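Local coordinates for putative sugar ABC transporter, substrate-binding protein (Clostridium phytofermentans, PDB 4WZZ) that probably binds a carbohydrate for ABC-type sugar uptake and holds alpha-L-rhamnopyranose in the cleft between its two lobes, at residues N69-E74 with L275-A280; Q78-N83 with A309-V314; T102-A107 with D113-A118. All blocks are in the same frame, centred on the assembly; numbering follows the deposited sequence.

Contact 1. Residues N69-E74 with L275-A280; sequences NQKESE and LPSEMA
Lys71 reaches from helix 67-82 toward Leu275 and Ser277, bridging the two lobes of a type I periplasmic binding protein. Helix 67-82 belongs to the lobe built on the eight-stranded mixed sheet, whereas 275-280 follows strand 269-272, an outermost strand of the parallel sheet in the other lobe. The backbones stay well apart, with Lys71 CA and Leu275 CA, the closest such pair, separated by 10.2 Å, and only 82 Å² is buried between the segments. A long side chain therefore has to span the gap. The middle of the lysine chain is nearly extended, with chi2 168° and chi3 -164°, which carries Lys71 CE to 4.3 Å from Leu275 CD1.

This aliphatic approach is the more closely packed part of the contact. Leu275 is buried, and its isobutyl group also lies against Thr249, a residue of the rhamnose pocket; the leucine side chain itself is about 7 Å from the sugar. Leu275 serves as N-cap of the short helix 276-279, and its carbonyl O accepts a bond from Met279 N at 3.0 Å.

Toward Ser277 the fit is looser and lies nearer to solvent, since both Lys71 and Ser277 are partly exposed. Ser277 OG comes no closer than 4.5 Å to Lys71 CE and is hydrogen-bonded instead to the backbone O of Tyr371, the C-terminal residue, against which the lysine also packs. Pro299 and Ile300 flank the same lysine on its own lobe. The contact is thus a light touch between lobes, consistent with a cleft closed around bound sugar. At the lysine terminus, chi4 of -50° bends NZ back from the leucine, leaving Lys71 NZ 5.6 Å from Leu275 CD1.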
ATOM      1  N   ASN A  69       1.876  -3.488   7.606  1.00 10.47           N
ATOM      2  CA  ASN A  69       2.805  -4.494   7.092  1.00 12.33           C
ATOM      3  C   ASN A  69       2.686  -5.815   7.845  1.00 11.43           C
ATOM      4  O   ASN A  69       2.871  -6.893   7.277  1.00 12.52           O
ATOM      5  CB  ASN A  69       4.250  -4.003   7.182  1.00 10.90           C
ATOM      6  CG  ASN A  69       4.545  -2.844   6.239  1.00 10.61           C
ATOM      7  OD1 ASN A  69       3.827  -2.621   5.272  1.00 11.34           O
ATOM      8  ND2 ASN A  69       5.599  -2.104   6.520  1.00 11.20           N
ATOM      9  N   GLN A  70       2.406  -5.734   9.137  1.00 11.41           N
ATOM     10  CA  GLN A  70       2.213  -6.952   9.921  1.00 11.99           C
ATOM     11  C   GLN A  70       0.959  -7.721   9.503  1.00 12.39           C
ATOM     12  O   GLN A  70       0.938  -8.963   9.529  1.00 15.30           O
ATOM     13  CB  GLN A  70       2.191  -6.592  11.406  1.00 12.17           C
ATOM     14  CG  GLN A  70       3.545  -6.107  11.827  1.00 12.86           C
ATOM     15  CD  GLN A  70       3.549  -5.385  13.175  1.00 21.94           C
ATOM     16  OE1 GLN A  70       2.994  -5.878  14.152  1.00 30.05           O
ATOM     17  NE2 GLN A  70       4.190  -4.221  13.224  1.00 30.07           N
ATOM     18  N   LYS A  71      -0.094  -6.999   9.131  1.00 11.83           N
ATOM     19  CA  LYS A  71      -1.327  -7.657   8.703  1.00 13.16           C
ATOM     20  C   LYS A  71      -1.116  -8.303   7.339  1.00 13.29           C
ATOM     21  O   LYS A  71      -1.627  -9.389   7.074  1.00 13.22           O
ATOM     22  CB  LYS A  71      -2.498  -6.670   8.688  1.00 12.53           C
ATOM     23  CG  LYS A  71      -2.896  -6.262  10.133  1.00 16.37           C
ATOM     24  CD  LYS A  71      -3.819  -5.099  10.188  1.00 21.51           C
ATOM     25  CE  LYS A  71      -3.885  -4.483  11.611  1.00 26.73           C
ATOM     26  NZ  LYS A  71      -4.141  -5.501  12.674  1.00 27.46           N
ATOM     27  N   GLU A  72      -0.359  -7.618   6.484  1.00 11.90           N
ATOM     28  CA  GLU A  72       0.007  -8.149   5.179  1.00 12.13           C
ATOM     29  C   GLU A  72       0.805  -9.439   5.327  1.00 12.68           C
ATOM     30  O   GLU A  72       0.522 -10.459   4.684  1.00 13.88           O
ATOM     31  CB  GLU A  72       0.839  -7.078   4.481  1.00 15.62           C
ATOM     32  CG  GLU A  72       1.275  -7.362   3.064  1.00 18.22           C
ATOM     33  CD  GLU A  72       2.094  -6.201   2.569  1.00 21.40           C
ATOM     34  OE1 GLU A  72       1.533  -5.350   1.848  1.00 17.77           O
ATOM     35  OE2 GLU A  72       3.267  -6.073   2.989  1.00 21.42           O
ATOM     36  N   SER A  73       1.805  -9.411   6.183  1.00 12.66           N
ATOM     37  CA  SER A  73       2.650 -10.583   6.350  1.00 13.26           C
ATOM     38  C   SER A  73       1.899 -11.736   7.044  1.00 15.85           C
ATOM     39  O   SER A  73       2.140 -12.899   6.740  1.00 17.54           O
ATOM     40  CB  SER A  73       3.953 -10.201   7.081  1.00 16.50           C
ATOM     41  OG  SER A  73       3.686  -9.716   8.381  1.00 19.87           O
ATOM     42  N   GLU A  74       0.974 -11.401   7.942  1.00 17.05           N
ATOM     43  CA  GLU A  74       0.119 -12.397   8.594  1.00 19.62           C
ATOM     44  C   GLU A  74      -0.719 -13.164   7.569  1.00 16.52           C
ATOM     45  O   GLU A  74      -0.809 -14.400   7.614  1.00 16.90           O
ATOM     46  CB  GLU A  74      -0.805 -11.693   9.590  1.00 20.64           C
ATOM     47  CG  GLU A  74      -1.918 -12.570  10.180  1.00 29.06           C
ATOM     48  CD  GLU A  74      -3.026 -11.742  10.851  1.00 39.02           C
ATOM     49  OE1 GLU A  74      -2.696 -10.780  11.592  1.00 37.89           O
ATOM     50  OE2 GLU A  74      -4.227 -12.050  10.632  1.00 41.42           O
ATOM     51  N   LEU A 275      -5.677   2.518   8.194  1.00  8.71           N
ATOM     52  CA  LEU A 275      -6.226   1.318   8.831  1.00  9.37           C
ATOM     53  C   LEU A 275      -7.448   1.713   9.627  1.00 10.17           C
ATOM     54  O   LEU A 275      -7.371   2.626  10.455  1.00  9.76           O
ATOM     55  CB  LEU A 275      -5.220   0.688   9.791  1.00  9.79           C
ATOM     56  CG  LEU A 275      -4.031  -0.040   9.144  1.00  9.90           C
ATOM     57  CD1 LEU A 275      -3.078  -0.537  10.199  1.00 11.02           C
ATOM     58  CD2 LEU A 275      -4.464  -1.207   8.286  1.00  9.67           C
ATOM     59  N   PRO A 276      -8.582   1.038   9.389  1.00  9.82           N
ATOM     60  CA  PRO A 276      -9.760   1.314  10.231  1.00 10.44           C
ATOM     61  C   PRO A 276      -9.481   1.255  11.746  1.00 10.96           C
ATOM     62  O   PRO A 276      -9.961   2.098  12.529  1.00 11.61           O
ATOM     63  CB  PRO A 276     -10.750   0.229   9.791  1.00 11.04           C
ATOM     64  CG  PRO A 276     -10.392  -0.028   8.324  1.00 11.44           C
ATOM     65  CD  PRO A 276      -8.872   0.054   8.322  1.00  9.91           C
ATOM     66  N   SER A 277      -8.690   0.283  12.170  1.00 11.20           N
ATOM     67  CA  SER A 277      -8.341   0.104  13.585  1.00 12.27           C
ATOM     68  C   SER A 277      -7.664   1.342  14.196  1.00 13.92           C
ATOM     69  O   SER A 277      -7.928   1.701  15.344  1.00 17.99           O
ATOM     70  CB  SER A 277      -7.439  -1.119  13.758  1.00 14.43           C
ATOM     71  OG  SER A 277      -6.217  -0.926  13.058  1.00 13.53           O
ATOM     72  N   GLU A 278      -6.790   1.985  13.433  1.00 11.54           N
ATOM     73  CA  GLU A 278      -6.074   3.173  13.884  1.00 11.16           C
ATOM     74  C   GLU A 278      -6.878   4.471  13.728  1.00 16.89           C
ATOM     75  O   GLU A 278      -6.717   5.421  14.506  1.00 18.32           O
ATOM     76  CB  GLU A 278      -4.770   3.304  13.094  1.00 12.25           C
ATOM     77  CG  GLU A 278      -3.773   2.218  13.412  1.00 14.41           C
ATOM     78  CD  GLU A 278      -2.419   2.479  12.778  1.00 20.78           C
ATOM     79  OE1 GLU A 278      -2.362   2.786  11.576  1.00 15.34           O
ATOM     80  OE2 GLU A 278      -1.408   2.363  13.487  1.00 20.87           O
HETATM   81  N   MSE A 279      -7.729   4.534  12.713  1.00  9.98           N
HETATM   82  CA  MSE A 279      -8.375   5.784  12.377  1.00  9.79           C
HETATM   83  C   MSE A 279      -9.772   5.918  12.963  1.00 10.51           C
HETATM   84  O   MSE A 279     -10.339   6.987  12.891  1.00 10.82           O
HETATM   85  CB  MSE A 279      -8.460   5.944  10.862  1.00 11.98           C
HETATM   86  CG  MSE A 279      -7.125   6.160  10.202  1.00 11.24           C
HETATM   87 SE   MSE A 279      -6.362   7.861  10.781  1.00 21.88          SE
HETATM   88  CE  MSE A 279      -7.718   9.067  10.013  1.00 10.37           C
ATOM     89  N   ALA A 280     -10.299   4.853  13.555  1.00 12.10           N
ATOM     90  CA  ALA A 280     -11.691   4.836  14.016  1.00 12.49           C
ATOM     91  C   ALA A 280     -12.075   6.079  14.843  1.00 15.29           C
ATOM     92  O   ALA A 280     -13.123   6.700  14.626  1.00 17.50           O
ATOM     93  CB  ALA A 280     -11.937   3.594  14.815  1.00 18.15           C
TER

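Contact 2. Residues Q78-N83 with A309-V314; sequences QVIEAN and ASISLV
Ile80 and Ile311 mark the place where two helices of the same lobe come together, their CA atoms 7.6 Å apart. Residues 78-83 form the last turn of helix 67-82 and the residue after it, while 309-314 lies near the end of helix 299-315; over these stretches the two chains head in broadly the same direction. Both helices pack against the mixed sheet of an alpha/beta sandwich lobe of the type I periplasmic binding fold, and Tyr57 of strand 56-60 touches Ile80 and Ile311 from the sheet side.

Ile311 is the central side chain of the contact. It points at the partner helix and runs out through an extended second torsion (chi2 168°), so that CD1 lies against Val79, Ile80 and Asn83. Ile80 arrives obliquely: its CB is directed along the interface rather than across it, and a bent second torsion (chi2 -58°) turns Ile80 CD1 inward to lie 3.9 Å from Ile311 CG1. The two isoleucines slide past one another in opposite senses. Val79 CG1 makes the looser apolar contact, 4.3 Å from Ile311 CD1, and Asn83 CB approaches that same methyl to 4.1 Å.

A polar link beside this apolar centre joins Ser310 OG to Tyr76 OH, one turn earlier on helix 67-82, and Tyr51, from the N-terminal segment, also touches Asn83 and Ile311.

The helix terminus is secured by Asn83, whose side chain folds back on the last turn. Val79 O is gripped twice from opposite faces of its plane, by Asn83 N at 3.2 Å and by Asn83 ND2 at 2.9 Å; the hydrogen bond from the side-chain amide is fairly straight, with an N-H...O angle of 159°.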
ATOM      1  N   GLN A  78      -0.302 -17.045   6.668  1.00 16.98           N
ATOM      2  CA  GLN A  78      -1.439 -17.910   6.948  1.00 20.21           C
ATOM      3  C   GLN A  78      -1.694 -18.861   5.783  1.00 22.24           C
ATOM      4  O   GLN A  78      -1.856 -20.078   5.971  1.00 22.56           O
ATOM      5  CB  GLN A  78      -2.666 -17.062   7.255  1.00 23.87           C
ATOM      6  CG  GLN A  78      -3.787 -17.837   7.889  1.00 35.71           C
ATOM      7  CD  GLN A  78      -4.670 -18.487   6.858  1.00 39.12           C
ATOM      8  OE1 GLN A  78      -4.920 -19.699   6.890  1.00 42.85           O
ATOM      9  NE2 GLN A  78      -5.157 -17.680   5.927  1.00 36.37           N
ATOM     10  N   VAL A  79      -1.702 -18.320   4.571  1.00 19.42           N
ATOM     11  CA  VAL A  79      -1.997 -19.131   3.385  1.00 20.19           C
ATOM     12  C   VAL A  79      -0.847 -20.075   3.040  1.00 23.69           C
ATOM     13  O   VAL A  79      -1.071 -21.253   2.720  1.00 20.70           O
ATOM     14  CB  VAL A  79      -2.374 -18.240   2.163  1.00 19.69           C
ATOM     15  CG1 VAL A  79      -2.343 -19.024   0.857  1.00 19.83           C
ATOM     16  CG2 VAL A  79      -3.762 -17.643   2.364  1.00 21.23           C
ATOM     17  N   ILE A  80       0.383 -19.581   3.139  1.00 18.77           N
ATOM     18  CA  ILE A  80       1.538 -20.414   2.858  1.00 19.36           C
ATOM     19  C   ILE A  80       1.557 -21.651   3.766  1.00 20.30           C
ATOM     20  O   ILE A  80       1.719 -22.795   3.301  1.00 22.37           O
ATOM     21  CB  ILE A  80       2.825 -19.608   3.058  1.00 18.78           C
ATOM     22  CG1 ILE A  80       2.949 -18.521   1.988  1.00 18.20           C
ATOM     23  CG2 ILE A  80       4.023 -20.529   3.033  1.00 19.53           C
ATOM     24  CD1 ILE A  80       2.941 -19.036   0.579  1.00 18.85           C
ATOM     25  N   GLU A  81       1.397 -21.411   5.061  1.00 19.96           N
ATOM     26  CA  GLU A  81       1.426 -22.467   6.069  1.00 20.80           C
ATOM     27  C   GLU A  81       0.226 -23.409   5.958  1.00 21.90           C
ATOM     28  O   GLU A  81       0.356 -24.608   6.143  1.00 22.63           O
ATOM     29  CB  GLU A  81       1.496 -21.855   7.468  1.00 23.15           C
ATOM     30  CG  GLU A  81       2.882 -21.284   7.788  1.00 25.20           C
ATOM     31  CD  GLU A  81       3.010 -20.757   9.211  1.00 32.19           C
ATOM     32  OE1 GLU A  81       1.973 -20.539   9.891  1.00 30.80           O
ATOM     33  OE2 GLU A  81       4.160 -20.554   9.649  1.00 28.62           O
ATOM     34  N   ALA A  82      -0.945 -22.860   5.682  1.00 22.07           N
ATOM     35  CA  ALA A  82      -2.149 -23.679   5.558  1.00 25.97           C
ATOM     36  C   ALA A  82      -1.968 -24.719   4.477  1.00 27.18           C
ATOM     37  O   ALA A  82      -2.537 -25.809   4.549  1.00 31.36           O
ATOM     38  CB  ALA A  82      -3.348 -22.810   5.246  1.00 26.41           C
ATOM     39  N   ASN A  83      -1.170 -24.390   3.474  1.00 22.66           N
ATOM     40  CA  ASN A  83      -0.998 -25.270   2.331  1.00 24.48           C
ATOM     41  C   ASN A  83       0.298 -26.070   2.356  1.00 24.32           C
ATOM     42  O   ASN A  83       0.645 -26.727   1.376  1.00 26.56           O
ATOM     43  CB  ASN A  83      -1.134 -24.469   1.045  1.00 24.69           C
ATOM     44  CG  ASN A  83      -2.560 -24.042   0.805  1.00 30.30           C
ATOM     45  OD1 ASN A  83      -3.377 -24.855   0.370  1.00 28.99           O
ATOM     46  ND2 ASN A  83      -2.887 -22.795   1.123  1.00 27.09           N
ATOM     47  N   ALA A 309      -0.611 -16.600  -5.250  1.00 19.09           N
ATOM     48  CA  ALA A 309       0.107 -16.356  -6.494  1.00 21.22           C
ATOM     49  C   ALA A 309       1.540 -16.877  -6.399  1.00 23.08           C
ATOM     50  O   ALA A 309       2.075 -17.438  -7.366  1.00 23.16           O
ATOM     51  CB  ALA A 309       0.090 -14.861  -6.851  1.00 20.67           C
ATOM     52  N   SER A 310       2.148 -16.731  -5.223  1.00 20.53           N
ATOM     53  CA  SER A 310       3.481 -17.260  -4.990  1.00 20.13           C
ATOM     54  C   SER A 310       3.499 -18.785  -5.156  1.00 21.59           C
ATOM     55  O   SER A 310       4.381 -19.346  -5.799  1.00 25.25           O
ATOM     56  CB  SER A 310       3.935 -16.933  -3.567  1.00 20.89           C
ATOM     57  OG  SER A 310       4.057 -15.533  -3.397  1.00 19.91           O
ATOM     58  N   ILE A 311       2.530 -19.454  -4.541  1.00 22.22           N
ATOM     59  CA  ILE A 311       2.438 -20.909  -4.648  1.00 23.34           C
ATOM     60  C   ILE A 311       2.225 -21.299  -6.098  1.00 24.08           C
ATOM     61  O   ILE A 311       2.764 -22.310  -6.554  1.00 28.50           O
ATOM     62  CB  ILE A 311       1.305 -21.475  -3.795  1.00 23.56           C
ATOM     63  CG1 ILE A 311       1.606 -21.236  -2.307  1.00 25.53           C
ATOM     64  CG2 ILE A 311       1.153 -22.991  -4.036  1.00 25.24           C
ATOM     65  CD1 ILE A 311       0.435 -21.498  -1.387  1.00 24.34           C
ATOM     66  N   SER A 312       1.452 -20.491  -6.825  1.00 23.32           N
ATOM     67  CA  SER A 312       1.150 -20.788  -8.227  1.00 26.95           C
ATOM     68  C   SER A 312       2.392 -20.683  -9.107  1.00 27.01           C
ATOM     69  O   SER A 312       2.588 -21.502 -10.004  1.00 28.49           O
ATOM     70  CB  SER A 312       0.038 -19.883  -8.740  1.00 30.31           C
ATOM     71  OG  SER A 312      -1.173 -20.171  -8.066  1.00 29.74           O
ATOM     72  N   LEU A 313       3.232 -19.683  -8.842  1.00 23.62           N
ATOM     73  CA  LEU A 313       4.549 -19.589  -9.472  1.00 30.01           C
ATOM     74  C   LEU A 313       5.447 -20.787  -9.158  1.00 32.86           C
ATOM     75  O   LEU A 313       6.096 -21.334 -10.059  1.00 28.86           O
ATOM     76  CB  LEU A 313       5.266 -18.310  -9.042  1.00 26.30           C
ATOM     77  CG  LEU A 313       4.750 -16.977  -9.583  1.00 25.23           C
ATOM     78  CD1 LEU A 313       5.438 -15.825  -8.865  1.00 22.89           C
ATOM     79  CD2 LEU A 313       4.937 -16.848 -11.098  1.00 27.60           C
ATOM     80  N   VAL A 314       5.502 -21.189  -7.889  1.00 25.52           N
ATOM     81  CA  VAL A 314       6.365 -22.301  -7.499  1.00 27.14           C
ATOM     82  C   VAL A 314       5.881 -23.620  -8.106  1.00 28.29           C
ATOM     83  O   VAL A 314       6.690 -24.466  -8.506  1.00 29.92           O
ATOM     84  CB  VAL A 314       6.455 -22.438  -5.954  1.00 33.36           C
ATOM     85  CG1 VAL A 314       7.131 -23.767  -5.548  1.00 28.11           C
ATOM     86  CG2 VAL A 314       7.195 -21.245  -5.346  1.00 30.17           C
TER

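Contact 3. Residues T102-A107 with D113-A118; sequences TCINNA and DCIAIA
The beta-alpha-beta crossover from strand 86-90 through helix 97-110 to strand 114-117 is closed here, where Ile104 and Ala107 of the helix settle on Ile115 and Ile117 of the strand. The axes of the segments 102-107 and 114-117 run nearly antiparallel, at 163°, and approach to 10.1 Å, as expected for a helix covering a parallel region of an alpha/beta sheet.

Two pairs of groups carry the packing. At one end Ile104 CD1 meets Ile117 CD1 at 3.8 Å, and the two side chains cross at about a right angle. The terminal methyl of Ile117 owes its position to a chi1 of -175°, which puts CG1 anti to the backbone N and leaves CG2 wedged between N and the carbonyl carbon. At the other end the small Ala107 lets the chain come near the sheet: Ile115 CD1 lies 3.8 Å from Ala107 CB. Ile104 also leans on Ile115, CG2 to CD1 at 4.4 Å, tying the two pairs together.

Ile60 and Ala58 of the adjacent strand continue this apolar floor, and Ala128 and Leu129 of helix 126-134 flank Ile104. A hydrogen bond from Gln100, on the same helix, to Ala118 O adds a polar tie at the strand's end. Between the segments themselves, with all four touching residues buried and no hydrogen bond, the packing is purely aliphatic and non-directional.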
ATOM      1  N   THR A 102      19.559  -5.939   2.428  1.00 22.48           N
ATOM      2  CA  THR A 102      20.074  -6.819   3.456  1.00 22.36           C
ATOM      3  C   THR A 102      19.120  -8.006   3.642  1.00 22.01           C
ATOM      4  O   THR A 102      19.559  -9.146   3.755  1.00 23.16           O
ATOM      5  CB  THR A 102      20.252  -6.058   4.777  1.00 28.77           C
ATOM      6  OG1 THR A 102      21.217  -5.025   4.576  1.00 30.74           O
ATOM      7  CG2 THR A 102      20.719  -6.983   5.885  1.00 33.18           C
ATOM      8  N   CYS A 103      17.820  -7.735   3.655  1.00 18.68           N
ATOM      9  CA  CYS A 103      16.835  -8.811   3.815  1.00 20.71           C
ATOM     10  C   CYS A 103      16.798  -9.728   2.596  1.00 18.80           C
ATOM     11  O   CYS A 103      16.644 -10.936   2.728  1.00 21.39           O
ATOM     12  CB  CYS A 103      15.431  -8.256   4.091  1.00 20.23           C
ATOM     13  SG  CYS A 103      15.293  -7.317   5.624  1.00 19.74           S
ATOM     14  N   ILE A 104      16.906  -9.168   1.402  1.00 23.57           N
ATOM     15  CA  ILE A 104      16.907 -10.011   0.207  1.00 19.56           C
ATOM     16  C   ILE A 104      18.079 -10.948   0.282  1.00 22.79           C
ATOM     17  O   ILE A 104      17.969 -12.147   0.001  1.00 24.48           O
ATOM     18  CB  ILE A 104      17.009  -9.181  -1.065  1.00 21.49           C
ATOM     19  CG1 ILE A 104      15.751  -8.318  -1.197  1.00 21.30           C
ATOM     20  CG2 ILE A 104      17.200 -10.104  -2.272  1.00 26.34           C
ATOM     21  CD1 ILE A 104      15.919  -7.120  -2.082  1.00 20.22           C
ATOM     22  N   ASN A 105      19.224 -10.397   0.651  1.00 23.12           N
ATOM     23  CA  ASN A 105      20.424 -11.208   0.736  1.00 22.69           C
ATOM     24  C   ASN A 105      20.307 -12.316   1.782  1.00 26.80           C
ATOM     25  O   ASN A 105      20.820 -13.413   1.571  1.00 25.73           O
ATOM     26  CB  ASN A 105      21.664 -10.338   0.970  1.00 28.55           C
ATOM     27  CG  ASN A 105      22.024  -9.496  -0.255  1.00 34.20           C
ATOM     28  OD1 ASN A 105      21.720  -9.874  -1.388  1.00 33.91           O
ATOM     29  ND2 ASN A 105      22.673  -8.351  -0.028  1.00 34.67           N
ATOM     30  N   ASN A 106      19.625 -12.031   2.892  1.00 21.90           N
ATOM     31  CA  ASN A 106      19.384 -13.044   3.913  1.00 23.14           C
ATOM     32  C   ASN A 106      18.496 -14.155   3.352  1.00 22.75           C
ATOM     33  O   ASN A 106      18.743 -15.335   3.590  1.00 24.33           O
ATOM     34  CB  ASN A 106      18.714 -12.443   5.152  1.00 29.38           C
ATOM     35  CG  ASN A 106      19.695 -11.727   6.073  1.00 35.05           C
ATOM     36  OD1 ASN A 106      20.911 -11.746   5.862  1.00 41.45           O
ATOM     37  ND2 ASN A 106      19.162 -11.106   7.120  1.00 41.63           N
ATOM     38  N   ALA A 107      17.462 -13.773   2.605  1.00 21.74           N
ATOM     39  CA  ALA A 107      16.563 -14.761   2.027  1.00 23.12           C
ATOM     40  C   ALA A 107      17.309 -15.673   1.063  1.00 24.85           C
ATOM     41  O   ALA A 107      17.146 -16.897   1.103  1.00 24.26           O
ATOM     42  CB  ALA A 107      15.396 -14.085   1.328  1.00 23.10           C
ATOM     43  N   ASP A 113      12.660 -20.607  -1.760  1.00 25.00           N
ATOM     44  CA  ASP A 113      12.177 -20.926  -3.098  1.00 24.07           C
ATOM     45  C   ASP A 113      11.495 -19.742  -3.774  1.00 25.62           C
ATOM     46  O   ASP A 113      11.421 -19.672  -5.015  1.00 24.22           O
ATOM     47  CB  ASP A 113      11.207 -22.112  -3.009  1.00 24.34           C
ATOM     48  CG  ASP A 113      11.861 -23.350  -2.424  1.00 26.03           C
ATOM     49  OD1 ASP A 113      12.741 -23.913  -3.110  1.00 29.03           O
ATOM     50  OD2 ASP A 113      11.498 -23.775  -1.304  1.00 24.83           O
ATOM     51  N   CYS A 114      10.992 -18.817  -2.962  1.00 21.80           N
ATOM     52  CA  CYS A 114      10.212 -17.698  -3.467  1.00 21.03           C
ATOM     53  C   CYS A 114      10.417 -16.499  -2.561  1.00 20.01           C
ATOM     54  O   CYS A 114      10.544 -16.652  -1.349  1.00 19.68           O
ATOM     55  CB  CYS A 114       8.743 -18.097  -3.511  1.00 20.77           C
ATOM     56  SG  CYS A 114       7.636 -16.811  -4.106  1.00 24.06           S
ATOM     57  N   ILE A 115      10.507 -15.323  -3.170  1.00 20.27           N
ATOM     58  CA  ILE A 115      10.537 -14.054  -2.444  1.00 20.74           C
ATOM     59  C   ILE A 115       9.364 -13.200  -2.908  1.00 21.16           C
ATOM     60  O   ILE A 115       9.154 -13.020  -4.107  1.00 19.44           O
ATOM     61  CB  ILE A 115      11.869 -13.304  -2.693  1.00 19.03           C
ATOM     62  CG1 ILE A 115      13.016 -14.053  -2.022  1.00 24.32           C
ATOM     63  CG2 ILE A 115      11.810 -11.847  -2.180  1.00 19.72           C
ATOM     64  CD1 ILE A 115      14.362 -13.469  -2.323  1.00 23.17           C
ATOM     65  N   ALA A 116       8.588 -12.701  -1.949  1.00 19.36           N
ATOM     66  CA  ALA A 116       7.520 -11.754  -2.226  1.00 16.43           C
ATOM     67  C   ALA A 116       7.942 -10.460  -1.564  1.00 15.72           C
ATOM     68  O   ALA A 116       8.183 -10.444  -0.367  1.00 17.52           O
ATOM     69  CB  ALA A 116       6.194 -12.246  -1.638  1.00 18.73           C
ATOM     70  N   ILE A 117       8.039  -9.384  -2.335  1.00 16.05           N
ATOM     71  CA  ILE A 117       8.589  -8.153  -1.796  1.00 16.99           C
ATOM     72  C   ILE A 117       7.745  -6.905  -2.076  1.00 14.52           C
ATOM     73  O   ILE A 117       7.227  -6.717  -3.171  1.00 16.13           O
ATOM     74  CB  ILE A 117      10.024  -7.965  -2.269  1.00 17.23           C
ATOM     75  CG1 ILE A 117      10.641  -6.728  -1.614  1.00 16.25           C
ATOM     76  CG2 ILE A 117      10.107  -7.928  -3.800  1.00 21.01           C
ATOM     77  CD1 ILE A 117      12.160  -6.786  -1.524  1.00 21.71           C
ATOM     78  N   ALA A 118       7.615  -6.078  -1.039  1.00 13.79           N
ATOM     79  CA  ALA A 118       6.970  -4.772  -1.119  1.00 13.23           C
ATOM     80  C   ALA A 118       8.079  -3.738  -1.171  1.00 13.33           C
ATOM     81  O   ALA A 118       8.732  -3.455  -0.157  1.00 14.97           O
ATOM     82  CB  ALA A 118       6.087  -4.538   0.085  1.00 12.82           C
TER

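Overall arrangement
Contacts 2 and 3 build the same lobe from the two faces of its sheet. Strand 114-117 turns Ile115 and Ile117 toward helix 97-110, and Cys114 and Ala116 toward helix 299-315, where Cys114 SG lies 3.7 Å from Ser310 CB; the contact centres are about 15 Å apart. Contact 1 instead crosses between lobes, its centre about 21 Å from that of contact 2 and 22 Å from that of contact 3. Helix 67-82 serves both contacts 1 and 2, its early part facing the other lobe and its end packed within its own. The side chain of Leu275 is about 7 Å from the bound alpha-L-rhamnopyranose (RAM). The side chain of Ile117 is about 11 Å from the bound RAM.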